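Local coordinates for mandelate racemase/muconate lactonizing enzyme family protein (Azoarcus sp., PDB 2QDE), which is of unknown specific function but belongs to the mandelate racemase/muconate lactonizing enzyme family of the enolase superfamily and carries a bound barium ion, at residues K4-T15 with R30-D41; Q62-D71 with T379-V387. All coordinates share one frame; numbering follows the deposited sequence.

Interaction 1: residues K4-T15 with R30-D41; sequences KITKVEVIPIST and RIDGVLLKLHSD
Strands 5-15 and 31-40 run antiparallel, their short axes 4.6 Å apart at closest approach, in regular register from Thr15 opposite Ile31 to Lys7 opposite His39, where a classic beta bulge places both Thr6 and Lys7 across from His39. His39 O takes a straight bond from Thr6 N at 2.9 Å and only a weak one from Lys7 N. Beside the bulge the extended Lys7 chain lies along the imidazole, CG anti to the backbone N (chi1 -174°), and brings CE over one ring face as a CH-pi contact, 4.2 Å from the centroid of His39. The Glu9 carboxylate reaches the ring edge, nearly coplanar with it (18° between planes), its OE1 3.0 Å from His39 CE1. Glu9 and Lys37 run side by side without a direct salt bridge: a water links Glu9 OE2 to Lys37 NZ, whose charge is paired with Glu371. Ile11, Ile13 and Leu35 continue this face, Ile13 CD1 packing 3.7 Å from Leu35 CG. Val8, Val10, Val34, Leu36 and Leu38 form the other face, tight where Val10 CG1 meets Val34 CG1 at 3.5 Å. Toward the connecting end of the strand pair, Ser14 OG donates to Asp32 OD1 (2.7 Å) and sits over the face of the Arg30 guanidinium, while Arg30 NE forms a salt bridge to the same carboxylate oxygen. The valine-leucine face packs on helices 62-78 and 101-119; within the sheet, strand 45-49 flanks strand 31-40, and strand 385-387 borders strand 5-15.

Interaction 2: residues Q62-D71 with T379-V387; sequences QDSITSMICD and TPGKAARVV
Thr379 opens the contact at the first residue of the helical segment 62-71: Gln62 NE2 donates to Thr379 OG1 at 2.9 Å, almost straight (172°) and in the plane of the amide. The same NE2 also bonds Gly33 O and the threonine hydroxyl also meets Ser14 OG, so this amide and hydroxyl join the start of the helix to both strands of the N-terminal hairpin. A type II turn from Thr379 to Lys382 then reverses the chain and brings Lys382 back toward the helix. The extended lysine chain carries NZ to Gln62 OE1 (3.0 Å) and to Asp63 OD1 (3.2 Å), the latter a salt bridge that meets the carboxylate from above its plane. Two waters also connect NZ with Asp63, one bound to its backbone N and the other to OD2, although the leg to NZ is weak in both. Arg385 reaches farther along the helix. Its CG points away from the backbone N (chi1 -176°) and the chain runs straight to NE, passing Thr66 CG2 and laying one guanidinium face against Cys70 CB. Its end nitrogens grip Asp71 in a two-pronged salt bridge, NH1 to OD2 at 3.0 Å and NH2 to OD1; the two planes stand 63° apart, so the pairing is not coplanar. Ser67 OG donates at 2.8 Å to the anti lone pair of Asp71 OD2 and helps fix the carboxylate. Val387 completes the series, its CG2 packing 3.6 Å from Cys70 CB. Here the C-terminal tail returns from the barrel domain as an edge strand beside strand 5-15 and packs on helix 62-78, joining the alpha+beta N-terminal domain characteristic of the enolase superfamily.

From the N terminus, strand 5-15 is followed by an excursion, in part not modelled, that returns as strand 31-40, and interaction 1 closes this local hairpin. Interaction 2 opens later, at helix 62-78, and closes only after the chain has finished the N-terminal helices and passed through the barrel domain, 307 residues in all. The two contacts therefore follow in series, neither nested nor crossed, yet their centres lie about 8 Å apart. Strand 385-387 pairs with strand 5-15 on the side away from strand 31-40, while helix 62-78 packs across the sheet. Together they tie both chain ends into the N-terminal domain.

Interaction 1: residues K4-T15 with R30-D41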
# COMPACT_ATOMS: atom_id res chain seq x y z
N LYS A 4 7.07 38.60 -34.75
CA LYS A 4 7.94 37.43 -34.81
C LYS A 4 9.36 37.70 -34.35
O LYS A 4 9.92 38.78 -34.61
CB LYS A 4 7.93 36.79 -36.21
CG LYS A 4 7.98 37.74 -37.39
CD LYS A 4 7.77 36.97 -38.70
CE LYS A 4 6.34 36.42 -38.80
NZ LYS A 4 6.16 35.43 -39.91
N ILE A 5 9.93 36.74 -33.62
CA ILE A 5 11.29 36.85 -33.09
C ILE A 5 12.28 36.76 -34.25
O ILE A 5 12.26 35.80 -35.02
CB ILE A 5 11.58 35.71 -32.08
CG1 ILE A 5 10.62 35.83 -30.89
CG2 ILE A 5 13.02 35.80 -31.60
CD1 ILE A 5 10.59 34.59 -30.02
N THR A 6 13.15 37.75 -34.36
CA THR A 6 14.11 37.78 -35.45
C THR A 6 15.55 37.74 -34.98
O THR A 6 16.47 37.56 -35.78
CB THR A 6 13.95 39.06 -36.28
OG1 THR A 6 14.18 40.19 -35.44
CG2 THR A 6 12.55 39.15 -36.86
N LYS A 7 15.76 37.90 -33.67
CA LYS A 7 17.10 37.91 -33.13
C LYS A 7 17.11 37.48 -31.67
O LYS A 7 16.32 37.96 -30.86
CB LYS A 7 17.68 39.32 -33.29
CG LYS A 7 19.14 39.51 -32.91
CD LYS A 7 19.56 40.93 -33.29
CE LYS A 7 20.72 41.44 -32.44
NZ LYS A 7 20.99 42.89 -32.68
N VAL A 8 18.02 36.57 -31.34
CA VAL A 8 18.15 36.10 -29.97
C VAL A 8 19.53 36.47 -29.47
O VAL A 8 20.55 36.06 -30.05
CB VAL A 8 17.93 34.57 -29.90
CG1 VAL A 8 18.08 34.08 -28.48
CG2 VAL A 8 16.55 34.23 -30.44
N GLU A 9 19.58 37.24 -28.39
CA GLU A 9 20.84 37.71 -27.82
C GLU A 9 21.02 37.35 -26.34
O GLU A 9 20.18 37.67 -25.51
CB GLU A 9 20.95 39.23 -28.01
CG GLU A 9 22.01 39.90 -27.16
CD GLU A 9 22.05 41.40 -27.38
OE1 GLU A 9 21.03 41.96 -27.85
OE2 GLU A 9 23.09 42.02 -27.09
N VAL A 10 22.15 36.71 -26.03
CA VAL A 10 22.47 36.31 -24.67
C VAL A 10 23.75 37.01 -24.20
O VAL A 10 24.81 36.82 -24.80
CB VAL A 10 22.67 34.79 -24.56
CG1 VAL A 10 23.01 34.41 -23.12
CG2 VAL A 10 21.40 34.08 -25.00
N ILE A 11 23.63 37.80 -23.14
CA ILE A 11 24.74 38.56 -22.58
C ILE A 11 25.22 38.02 -21.24
O ILE A 11 24.46 38.00 -20.27
CB ILE A 11 24.33 40.04 -22.36
CG1 ILE A 11 23.67 40.60 -23.62
CG2 ILE A 11 25.54 40.86 -21.94
CD1 ILE A 11 22.99 41.92 -23.40
N PRO A 12 26.49 37.59 -21.16
CA PRO A 12 27.02 37.06 -19.90
C PRO A 12 27.49 38.20 -19.00
O PRO A 12 28.35 39.00 -19.39
CB PRO A 12 28.18 36.19 -20.37
CG PRO A 12 28.72 36.98 -21.53
CD PRO A 12 27.46 37.43 -22.26
N ILE A 13 26.92 38.30 -17.80
CA ILE A 13 27.32 39.35 -16.88
C ILE A 13 27.81 38.83 -15.53
O ILE A 13 27.48 37.72 -15.10
CB ILE A 13 26.16 40.36 -16.61
CG1 ILE A 13 24.93 39.62 -16.07
CG2 ILE A 13 25.81 41.12 -17.89
CD1 ILE A 13 23.86 40.56 -15.50
N SER A 14 28.62 39.65 -14.88
CA SER A 14 29.16 39.32 -13.56
C SER A 14 28.90 40.53 -12.68
O SER A 14 29.45 41.61 -12.93
CB SER A 14 30.66 39.02 -13.65
OG SER A 14 30.91 37.84 -14.38
N THR A 15 28.06 40.37 -11.67
CA THR A 15 27.71 41.47 -10.78
C THR A 15 28.36 41.39 -9.40
O THR A 15 28.16 40.43 -8.66
CB THR A 15 26.19 41.55 -10.60
OG1 THR A 15 25.56 41.58 -11.88
CG2 THR A 15 25.80 42.80 -9.82
N ARG A 30 31.27 37.71 -6.59
CA ARG A 30 30.49 38.22 -7.71
C ARG A 30 29.45 37.20 -8.19
O ARG A 30 29.65 35.99 -8.10
CB ARG A 30 31.41 38.60 -8.88
CG ARG A 30 32.02 37.41 -9.60
CD ARG A 30 32.86 37.87 -10.80
NE ARG A 30 33.12 36.76 -11.73
CZ ARG A 30 33.82 36.88 -12.86
NH1 ARG A 30 34.33 38.06 -13.20
NH2 ARG A 30 34.00 35.83 -13.64
N ILE A 31 28.35 37.71 -8.71
CA ILE A 31 27.26 36.88 -9.22
C ILE A 31 27.40 36.70 -10.73
O ILE A 31 27.28 37.68 -11.48
CB ILE A 31 25.90 37.54 -8.93
CG1 ILE A 31 25.70 37.68 -7.42
CG2 ILE A 31 24.79 36.72 -9.56
CD1 ILE A 31 25.81 36.38 -6.64
N ASP A 32 27.64 35.47 -11.18
CA ASP A 32 27.76 35.20 -12.61
C ASP A 32 26.42 34.72 -13.17
O ASP A 32 25.89 33.68 -12.76
CB ASP A 32 28.84 34.14 -12.87
CG ASP A 32 30.23 34.61 -12.46
OD1 ASP A 32 30.54 35.81 -12.63
OD2 ASP A 32 31.02 33.77 -11.98
N GLY A 33 25.89 35.49 -14.11
CA GLY A 33 24.61 35.13 -14.69
C GLY A 33 24.52 35.47 -16.16
O GLY A 33 25.52 35.68 -16.83
N VAL A 34 23.29 35.53 -16.67
CA VAL A 34 23.08 35.82 -18.07
C VAL A 34 21.84 36.67 -18.28
O VAL A 34 20.87 36.55 -17.54
CB VAL A 34 22.96 34.48 -18.85
CG1 VAL A 34 21.84 34.54 -19.85
CG2 VAL A 34 24.28 34.17 -19.53
N LEU A 35 21.89 37.54 -19.29
CA LEU A 35 20.75 38.37 -19.65
C LEU A 35 20.33 37.92 -21.03
O LEU A 35 21.17 37.57 -21.87
CB LEU A 35 21.11 39.86 -19.69
CG LEU A 35 21.54 40.59 -18.42
CD1 LEU A 35 21.56 42.09 -18.71
CD2 LEU A 35 20.58 40.30 -17.27
N LEU A 36 19.02 37.92 -21.28
CA LEU A 36 18.49 37.50 -22.56
C LEU A 36 17.68 38.61 -23.22
O LEU A 36 16.94 39.34 -22.56
CB LEU A 36 17.58 36.28 -22.38
CG LEU A 36 16.77 35.80 -23.59
CD1 LEU A 36 17.70 35.30 -24.69
CD2 LEU A 36 15.81 34.70 -23.16
N LYS A 37 17.83 38.73 -24.53
CA LYS A 37 17.06 39.70 -25.29
C LYS A 37 16.47 39.01 -26.49
O LYS A 37 17.19 38.42 -27.30
CB LYS A 37 17.94 40.87 -25.76
CG LYS A 37 18.31 41.85 -24.66
CD LYS A 37 19.10 43.03 -25.23
CE LYS A 37 19.56 43.98 -24.12
NZ LYS A 37 20.41 45.09 -24.66
N LEU A 38 15.14 39.06 -26.59
CA LEU A 38 14.43 38.47 -27.72
C LEU A 38 13.92 39.64 -28.56
O LEU A 38 12.93 40.28 -28.21
CB LEU A 38 13.26 37.62 -27.24
CG LEU A 38 13.58 36.41 -26.35
CD1 LEU A 38 12.30 35.60 -26.14
CD2 LEU A 38 14.65 35.53 -27.00
N HIS A 39 14.63 39.92 -29.65
CA HIS A 39 14.27 41.02 -30.54
C HIS A 39 13.16 40.65 -31.51
O HIS A 39 13.23 39.63 -32.18
CB HIS A 39 15.48 41.46 -31.35
CG HIS A 39 16.63 41.95 -30.52
ND1 HIS A 39 17.51 41.09 -29.89
CD2 HIS A 39 17.03 43.20 -30.21
CE1 HIS A 39 18.41 41.80 -29.23
NE2 HIS A 39 18.14 43.08 -29.40
N SER A 40 12.13 41.50 -31.60
CA SER A 40 11.03 41.25 -32.52
C SER A 40 11.23 42.09 -33.79
O SER A 40 12.08 42.99 -33.82
CB SER A 40 9.69 41.63 -31.89
OG SER A 40 9.52 43.03 -31.88
N ASP A 41 10.43 41.81 -34.81
CA ASP A 41 10.54 42.53 -36.08
C ASP A 41 9.81 43.87 -36.08
O ASP A 41 9.86 44.61 -37.06
CB ASP A 41 10.02 41.65 -37.22
CG ASP A 41 8.61 41.14 -36.97
OD1 ASP A 41 8.12 41.25 -35.83
OD2 ASP A 41 8.00 40.61 -37.92
O HOH W 1 22.72 44.35 -26.06
O HOH W 2 24.97 38.80 -12.62

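Interaction 2: residues Q62-D71 with T379-V387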
# COMPACT_ATOMS: atom_id res chain seq x y z
N GLN A 62 26.73 29.89 -17.05
CA GLN A 62 26.57 30.92 -18.06
C GLN A 62 26.64 30.27 -19.42
O GLN A 62 25.78 30.50 -20.26
CB GLN A 62 27.67 31.97 -17.95
CG GLN A 62 27.55 32.88 -16.76
CD GLN A 62 28.62 33.95 -16.80
OE1 GLN A 62 29.80 33.64 -16.93
NE2 GLN A 62 28.21 35.21 -16.69
N ASP A 63 27.66 29.45 -19.63
CA ASP A 63 27.84 28.77 -20.92
C ASP A 63 26.73 27.76 -21.22
O ASP A 63 26.31 27.64 -22.37
CB ASP A 63 29.24 28.13 -20.99
CG ASP A 63 30.36 29.17 -21.07
OD1 ASP A 63 30.05 30.37 -21.29
OD2 ASP A 63 31.56 28.80 -20.93
N SER A 64 26.24 27.06 -20.19
CA SER A 64 25.14 26.10 -20.37
C SER A 64 23.95 26.80 -20.99
O SER A 64 23.43 26.41 -22.03
CB SER A 64 24.65 25.54 -19.03
OG SER A 64 25.61 24.70 -18.45
N ILE A 65 23.51 27.84 -20.30
CA ILE A 65 22.36 28.62 -20.73
C ILE A 65 22.57 29.25 -22.10
O ILE A 65 21.69 29.21 -22.96
CB ILE A 65 22.05 29.70 -19.68
CG1 ILE A 65 21.75 29.03 -18.33
CG2 ILE A 65 20.87 30.56 -20.14
CD1 ILE A 65 21.71 29.98 -17.15
N THR A 66 23.75 29.83 -22.31
CA THR A 66 24.04 30.48 -23.57
C THR A 66 23.99 29.50 -24.73
O THR A 66 23.40 29.80 -25.78
CB THR A 66 25.42 31.17 -23.54
OG1 THR A 66 25.40 32.22 -22.56
CG2 THR A 66 25.75 31.76 -24.91
N SER A 67 24.58 28.33 -24.56
CA SER A 67 24.58 27.35 -25.64
C SER A 67 23.19 26.77 -25.90
O SER A 67 22.74 26.71 -27.04
CB SER A 67 25.55 26.22 -25.34
OG SER A 67 25.57 25.30 -26.41
N MET A 68 22.49 26.36 -24.84
CA MET A 68 21.17 25.78 -25.07
C MET A 68 20.24 26.78 -25.74
O MET A 68 19.51 26.43 -26.65
CB MET A 68 20.56 25.28 -23.76
CG MET A 68 19.31 24.41 -23.98
SD MET A 68 19.62 23.00 -25.09
CE MET A 68 20.75 22.08 -24.14
N ILE A 69 20.28 28.03 -25.30
CA ILE A 69 19.41 29.05 -25.89
C ILE A 69 19.82 29.39 -27.33
O ILE A 69 18.98 29.44 -28.22
CB ILE A 69 19.41 30.35 -25.05
CG1 ILE A 69 18.72 30.10 -23.70
CG2 ILE A 69 18.69 31.46 -25.81
CD1 ILE A 69 18.62 31.34 -22.83
N CYS A 70 21.11 29.62 -27.54
CA CYS A 70 21.60 29.99 -28.86
C CYS A 70 21.75 28.87 -29.88
O CYS A 70 21.38 29.04 -31.05
CB CYS A 70 22.91 30.76 -28.72
SG CYS A 70 22.68 32.35 -27.90
N ASP A 71 22.28 27.73 -29.46
CA ASP A 71 22.49 26.61 -30.37
C ASP A 71 21.28 25.73 -30.59
O ASP A 71 21.24 24.97 -31.56
CB ASP A 71 23.65 25.74 -29.88
CG ASP A 71 25.00 26.44 -29.96
OD1 ASP A 71 25.32 26.97 -31.04
OD2 ASP A 71 25.73 26.45 -28.95
N THR A 379 30.93 39.75 -18.27
CA THR A 379 31.95 38.88 -17.69
C THR A 379 33.29 38.96 -18.43
O THR A 379 33.35 38.77 -19.64
CB THR A 379 31.47 37.41 -17.68
OG1 THR A 379 30.20 37.32 -17.01
CG2 THR A 379 32.47 36.52 -16.96
N PRO A 380 34.38 39.23 -17.69
CA PRO A 380 35.72 39.33 -18.30
C PRO A 380 36.06 38.07 -19.10
O PRO A 380 35.85 36.96 -18.63
CB PRO A 380 36.64 39.51 -17.10
CG PRO A 380 35.78 40.26 -16.12
CD PRO A 380 34.44 39.55 -16.25
N GLY A 381 36.59 38.27 -20.31
CA GLY A 381 36.97 37.14 -21.15
C GLY A 381 35.81 36.57 -21.95
O GLY A 381 35.99 35.65 -22.75
N LYS A 382 34.62 37.11 -21.73
CA LYS A 382 33.43 36.64 -22.42
C LYS A 382 32.75 37.74 -23.23
O LYS A 382 32.95 38.93 -22.98
CB LYS A 382 32.43 36.04 -21.42
CG LYS A 382 32.91 34.75 -20.80
CD LYS A 382 31.81 33.99 -20.05
CE LYS A 382 32.29 32.59 -19.67
NZ LYS A 382 31.34 31.85 -18.78
N ALA A 383 31.94 37.33 -24.19
CA ALA A 383 31.23 38.27 -25.04
C ALA A 383 29.79 37.83 -25.23
O ALA A 383 29.46 36.66 -25.05
CB ALA A 383 31.93 38.37 -26.39
N ALA A 384 28.93 38.78 -25.57
CA ALA A 384 27.53 38.48 -25.80
C ALA A 384 27.45 37.64 -27.07
O ALA A 384 28.29 37.76 -27.95
CB ALA A 384 26.74 39.77 -25.98
N ARG A 385 26.44 36.78 -27.15
CA ARG A 385 26.27 35.96 -28.33
C ARG A 385 24.95 36.32 -29.01
O ARG A 385 23.93 36.51 -28.34
CB ARG A 385 26.28 34.48 -27.96
CG ARG A 385 26.19 33.62 -29.19
CD ARG A 385 26.45 32.17 -28.89
NE ARG A 385 26.24 31.37 -30.09
CZ ARG A 385 26.26 30.05 -30.11
NH1 ARG A 385 26.49 29.39 -28.98
NH2 ARG A 385 26.06 29.40 -31.25
N VAL A 386 24.98 36.41 -30.34
CA VAL A 386 23.79 36.77 -31.10
C VAL A 386 23.49 35.78 -32.22
O VAL A 386 24.39 35.31 -32.92
CB VAL A 386 23.95 38.19 -31.72
CG1 VAL A 386 22.70 38.57 -32.50
CG2 VAL A 386 24.20 39.21 -30.62
N VAL A 387 22.21 35.44 -32.37
CA VAL A 387 21.76 34.51 -33.38
C VAL A 387 20.61 35.15 -34.14
O VAL A 387 19.67 35.66 -33.54
CB VAL A 387 21.23 33.19 -32.76
CG1 VAL A 387 21.02 32.15 -33.86
CG2 VAL A 387 22.20 32.66 -31.71
O HOH W 3 29.94 29.11 -17.77
O HOH W 4 33.45 29.42 -19.19